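Local structure of putative alpha-L-fucosidase (Bacteroides thetaiotaomicron VPI-5482, 3GZA) at residues R342-P347 and V368-I373; E304-V307 and T312-L315. The protein probably hydrolyses alpha-L-fucosidic linkages, releasing L-fucose from fucosylated glycans or glycoconjugates. All blocks are in the same frame, centred on the assembly; numbering follows the deposited sequence. Where two conformers were deposited one is given.

How the contacts relate
Contact 2 lies in the barrel-type catalytic domain, where residues 304-307 leave a helix and lead toward the strand that begins at Thr312; contact 1 follows in the chain and joins helix 327-344 to a sheet of the C-terminal beta domain. Their centres are about 17 Å apart, yet one carboxylate connects them. Glu304 OE2, at the start of contact 2, receives a probable hydrogen bond of 2.6 Å from Tyr370 OH and forms a salt bridge of 2.8 Å with Arg343 NH1, both residues of contact 1. The side chain of Leu313 in contact 2 is about 13 Å from a bound HEPES molecule.

Contact 1: residues R342-P347 and V368-I373; sequences RRFSSP and VNYCII
Phe344 turns the edge of its ring onto a face of Tyr370, a T-shaped pair with centroids 5.3 Å apart and planes at 77°. The leading atoms are CE1 and CZ: CE1 of Phe344 stands 3.6 Å from CD1 of Tyr370, toward the rim of the tyrosine ring, and CZ of Phe344 lies near CE1 of Tyr370. Farther back, CD1 of Phe344 meets the CD1 methyl of Ile372 at 3.9 Å. Ile372 reaches it with an extended arm, CG1 anti to the carbonyl carbon (chi1 -73°) and CD1 anti to CA. One face of the Phe344 ring is covered over its centre by CB of Arg343. The Arg343 chain runs extended from CG to NE, bringing its guanidinium near the tyrosine hydroxyl; Glu304 takes both NH1 of Arg343 and OH of Tyr370, while Glu339 pairs with NE of the arginine. Replacing Phe344 with alanine removes the ring, and the face of Tyr370 and the CD1 methyl of Ile372 would probably lose this apolar cover, opening a gap between helix and strand. The contact sets the C-terminal end of helix 327-344 against strand 366-375, which runs between strands 434-440 and 409-418 in a four-stranded antiparallel sheet.

Contact 2: residues E304-V307 and T312-L315; sequences EKSV and TLIL
Ser306 and Val307 meet Leu313 in a buried contact just beyond the end of helix 296-304. Glu304 ends that helix, its carboxylate serving contact 1, while Lys305, the first residue to leave helical geometry, forms a salt bridge through NZ with Asp301. The chain then brings Ser306 over Leu313, their CA atoms 6.0 Å apart. With OG between the backbone N and the carbonyl carbon (chi1 50°), the serine hydroxyl lies 3.6 Å from CB of Leu313 and 3.7 Å from its CD2 methyl. This packing of a polar atom on a leucine is compatible with burial because OG is hydrogen-bonded to the backbone O of Lys302, one turn back in the helix. Val307 follows, its CG2 anti to the carbonyl carbon and 4.1 Å from CB of Leu313; the two side chains cross at about a right angle. Ser306 OG thus rests against CB, CG and both methyls of Leu313, while Val307 reaches only CB. Leu313 also touches Ala270 and Met336, which belong to strand 264-273 and helix 327-344. Residues 304-307 begin the loop from helix 296-304 to strand 312-317 in a beta-alpha-beta crossover from strand 264-273, as in a TIM barrel, the fold class of this family; strand 312-317 also pairs in parallel with strand 22-26, consistent with closure of the barrel.

Contact 1: residues R342-P347 and V368-I373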
loop_
_atom_site.group_PDB
_atom_site.type_symbol
_atom_site.label_atom_id
_atom_site.label_comp_id
_atom_site.label_asym_id
_atom_site.label_seq_id
_atom_site.Cartn_x
_atom_site.Cartn_y
_atom_site.Cartn_z
ATOM N N ARG A 342 25.086 -41.578 -1.882
ATOM C CA ARG A 342 25.240 -43.020 -2.003
ATOM C C ARG A 342 25.666 -43.449 -3.417
ATOM O O ARG A 342 26.546 -44.322 -3.591
ATOM C CB ARG A 342 23.948 -43.735 -1.645
ATOM C CG ARG A 342 24.170 -45.213 -1.409
ATOM C CD ARG A 342 22.862 -45.953 -1.215
ATOM N NE ARG A 342 22.095 -46.020 -2.455
ATOM C CZ ARG A 342 22.298 -46.884 -3.443
ATOM N NH1 ARG A 342 23.218 -47.841 -3.357
ATOM N NH2 ARG A 342 21.540 -46.811 -4.533
ATOM N N ARG A 343 25.051 -42.849 -4.430
ATOM C CA ARG A 343 25.351 -43.239 -5.796
ATOM C C ARG A 343 26.672 -42.695 -6.313
ATOM O O ARG A 343 27.454 -43.453 -6.913
ATOM C CB ARG A 343 24.264 -42.767 -6.763
ATOM C CG ARG A 343 22.912 -43.330 -6.460
ATOM C CD ARG A 343 21.936 -42.980 -7.541
ATOM N NE ARG A 343 20.602 -43.458 -7.211
ATOM C CZ ARG A 343 19.561 -43.377 -8.029
ATOM N NH1 ARG A 343 19.682 -42.852 -9.225
ATOM N NH2 ARG A 343 18.382 -43.835 -7.639
ATOM N N PHE A 344 26.950 -41.424 -6.028
ATOM C CA PHE A 344 28.009 -40.751 -6.719
ATOM C C PHE A 344 29.156 -40.179 -5.911
ATOM O O PHE A 344 30.052 -39.625 -6.511
ATOM C CB PHE A 344 27.402 -39.639 -7.602
ATOM C CG PHE A 344 26.295 -40.109 -8.520
ATOM C CD1 PHE A 344 26.535 -41.105 -9.446
ATOM C CD2 PHE A 344 25.030 -39.544 -8.464
ATOM C CE1 PHE A 344 25.517 -41.544 -10.303
ATOM C CE2 PHE A 344 24.025 -39.974 -9.290
ATOM C CZ PHE A 344 24.282 -40.977 -10.218
ATOM N N SER A 345 29.205 -40.346 -4.594
ATOM C CA SER A 345 30.286 -39.698 -3.856
ATOM C C SER A 345 31.606 -40.436 -3.918
ATOM O O SER A 345 32.672 -39.804 -3.868
ATOM C CB SER A 345 29.910 -39.446 -2.402
ATOM O OG SER A 345 29.841 -40.655 -1.691
ATOM N N SER A 346 31.547 -41.751 -4.097
ATOM C CA SER A 346 32.745 -42.567 -4.098
ATOM C C SER A 346 32.827 -43.456 -5.334
ATOM O O SER A 346 32.264 -44.521 -5.369
ATOM C CB SER A 346 32.786 -43.382 -2.810
ATOM O OG SER A 346 32.765 -42.498 -1.688
ATOM N N PRO A 347 33.555 -43.002 -6.367
ATOM C CA PRO A 347 33.668 -43.821 -7.579
ATOM C C PRO A 347 34.571 -45.025 -7.474
ATOM O O PRO A 347 35.382 -45.124 -6.554
ATOM C CB PRO A 347 34.318 -42.872 -8.578
ATOM C CG PRO A 347 35.091 -41.953 -7.771
ATOM C CD PRO A 347 34.278 -41.727 -6.526
ATOM N N VAL A 368 30.103 -52.369 -13.665
ATOM C CA VAL A 368 30.055 -50.915 -13.873
ATOM C C VAL A 368 28.762 -50.601 -14.614
ATOM O O VAL A 368 28.423 -51.310 -15.550
ATOM C CB VAL A 368 31.236 -50.395 -14.727
ATOM C CG1 VAL A 368 31.206 -48.864 -14.804
ATOM C CG2 VAL A 368 32.554 -50.853 -14.165
ATOM N N ASN A 369 28.034 -49.560 -14.191
ATOM C CA ASN A 369 26.805 -49.157 -14.912
ATOM C C ASN A 369 26.579 -47.651 -15.027
ATOM O O ASN A 369 25.558 -47.201 -15.578
ATOM C CB ASN A 369 25.561 -49.834 -14.325
ATOM C CG ASN A 369 25.202 -49.321 -12.971
ATOM O OD1 ASN A 369 26.071 -49.076 -12.148
ATOM N ND2 ASN A 369 23.905 -49.165 -12.717
ATOM N N TYR A 370 27.511 -46.867 -14.495
ATOM C CA TYR A 370 27.413 -45.424 -14.570
ATOM C C TYR A 370 28.773 -44.813 -14.730
ATOM O O TYR A 370 29.783 -45.358 -14.323
ATOM C CB TYR A 370 26.913 -44.802 -13.264
ATOM C CG TYR A 370 25.459 -44.694 -12.955
ATOM C CD1 TYR A 370 24.758 -43.551 -13.254
ATOM C CD2 TYR A 370 24.807 -45.689 -12.248
ATOM C CE1 TYR A 370 23.439 -43.414 -12.923
ATOM C CE2 TYR A 370 23.474 -45.555 -11.898
ATOM C CZ TYR A 370 22.796 -44.420 -12.235
ATOM O OH TYR A 370 21.481 -44.243 -11.860
ATOM N N CYS A 371 28.787 -43.667 -15.396
ATOM C CA CYS A 371 29.985 -42.855 -15.562
ATOM C C CYS A 371 29.601 -41.406 -15.384
ATOM O O CYS A 371 28.467 -41.033 -15.675
ATOM C CB CYS A 371 30.578 -42.994 -16.961
ATOM S SG CYS A 371 31.377 -44.531 -17.314
ATOM N N ILE A 372 30.545 -40.588 -14.935
ATOM C CA ILE A 372 30.358 -39.156 -14.846
ATOM C C ILE A 372 31.511 -38.570 -15.631
ATOM O O ILE A 372 32.616 -39.095 -15.561
ATOM C CB ILE A 372 30.333 -38.659 -13.385
ATOM C CG1 ILE A 372 28.999 -39.075 -12.744
ATOM C CG2 ILE A 372 30.562 -37.146 -13.279
ATOM C CD1 ILE A 372 28.826 -38.609 -11.337
ATOM N N ILE A 373 31.213 -37.536 -16.425
ATOM C CA ILE A 373 32.235 -36.807 -17.176
ATOM C C ILE A 373 32.001 -35.346 -16.878
ATOM O O ILE A 373 30.857 -34.905 -16.843
ATOM C CB ILE A 373 32.103 -36.967 -18.689
ATOM C CG1 ILE A 373 31.771 -38.411 -19.076
ATOM C CG2 ILE A 373 33.400 -36.419 -19.415
ATOM C CD1 ILE A 373 31.325 -38.564 -20.541
#

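Contact 2: residues E304-V307 and T312-L315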
loop_
_atom_site.group_PDB
_atom_site.type_symbol
_atom_site.label_atom_id
_atom_site.label_comp_id
_atom_site.label_asym_id
_atom_site.label_seq_id
_atom_site.Cartn_x
_atom_site.Cartn_y
_atom_site.Cartn_z
ATOM N N GLU A 304 19.319 -36.826 -12.435
ATOM C CA GLU A 304 20.162 -37.342 -13.529
ATOM C C GLU A 304 19.867 -36.645 -14.860
ATOM O O GLU A 304 20.726 -36.574 -15.737
ATOM C CB GLU A 304 20.008 -38.874 -13.656
ATOM C CG GLU A 304 20.575 -39.595 -12.439
ATOM C CD GLU A 304 20.551 -41.083 -12.544
ATOM O OE1 GLU A 304 20.247 -41.638 -13.621
ATOM O OE2 GLU A 304 20.871 -41.731 -11.534
ATOM N N LYS A 305 18.652 -36.126 -15.001
ATOM C CA LYS A 305 18.233 -35.447 -16.226
ATOM C C LYS A 305 18.289 -33.932 -16.118
ATOM O O LYS A 305 17.719 -33.229 -16.919
ATOM C CB LYS A 305 16.850 -35.960 -16.688
ATOM C CG LYS A 305 16.869 -37.420 -17.129
ATOM C CD LYS A 305 15.481 -38.032 -17.346
ATOM C CE LYS A 305 15.575 -39.532 -17.835
ATOM N NZ LYS A 305 14.321 -40.318 -17.537
ATOM N N SER A 306 18.982 -33.406 -15.112
ATOM C CA SER A 306 19.183 -31.974 -14.943
ATOM C C SER A 306 20.647 -31.801 -14.670
ATOM O O SER A 306 21.376 -31.518 -15.608
ATOM C CB SER A 306 18.324 -31.330 -13.850
ATOM O OG SER A 306 18.402 -32.047 -12.632
ATOM N N VAL A 307 21.076 -32.051 -13.426
ATOM C CA VAL A 307 22.479 -31.975 -13.064
ATOM C C VAL A 307 23.310 -32.873 -14.001
ATOM O O VAL A 307 24.414 -32.515 -14.420
ATOM C CB VAL A 307 22.687 -32.360 -11.602
ATOM C CG1 VAL A 307 24.232 -32.388 -11.242
ATOM C CG2 VAL A 307 21.865 -31.404 -10.671
ATOM N N THR A 312 21.803 -26.702 -13.783
ATOM C CA THR A 312 21.639 -26.556 -12.364
ATOM C C THR A 312 20.149 -26.641 -12.054
ATOM O O THR A 312 19.313 -25.996 -12.698
ATOM C CB THR A 312 22.311 -25.298 -11.849
ATOM O OG1 THR A 312 23.740 -25.542 -11.879
ATOM C CG2 THR A 312 21.842 -24.941 -10.405
ATOM N N LEU A 313 19.814 -27.430 -11.043
ATOM C CA LEU A 313 18.447 -27.757 -10.672
ATOM C C LEU A 313 18.002 -26.936 -9.476
ATOM O O LEU A 313 18.703 -26.893 -8.439
ATOM C CB LEU A 313 18.388 -29.234 -10.320
ATOM C CG LEU A 313 17.101 -29.807 -9.715
ATOM C CD1 LEU A 313 15.919 -29.703 -10.729
ATOM C CD2 LEU A 313 17.260 -31.279 -9.218
ATOM N N ILE A 314 16.815 -26.335 -9.584
ATOM C CA ILE A 314 16.225 -25.583 -8.513
ATOM C C ILE A 314 14.954 -26.276 -8.005
ATOM O O ILE A 314 14.034 -26.484 -8.772
ATOM C CB ILE A 314 15.905 -24.114 -8.896
ATOM C CG1 ILE A 314 17.204 -23.437 -9.390
ATOM C CG2 ILE A 314 15.276 -23.376 -7.679
ATOM C CD1 ILE A 314 17.017 -21.918 -9.803
ATOM N N LEU A 315 14.937 -26.624 -6.729
ATOM C CA LEU A 315 13.773 -27.210 -6.132
ATOM C C LEU A 315 12.880 -26.175 -5.459
ATOM O O LEU A 315 13.376 -25.359 -4.667
ATOM C CB LEU A 315 14.206 -28.245 -5.073
ATOM C CG LEU A 315 15.039 -29.460 -5.508
ATOM C CD1 LEU A 315 15.519 -30.235 -4.273
ATOM C CD2 LEU A 315 14.242 -30.362 -6.461
#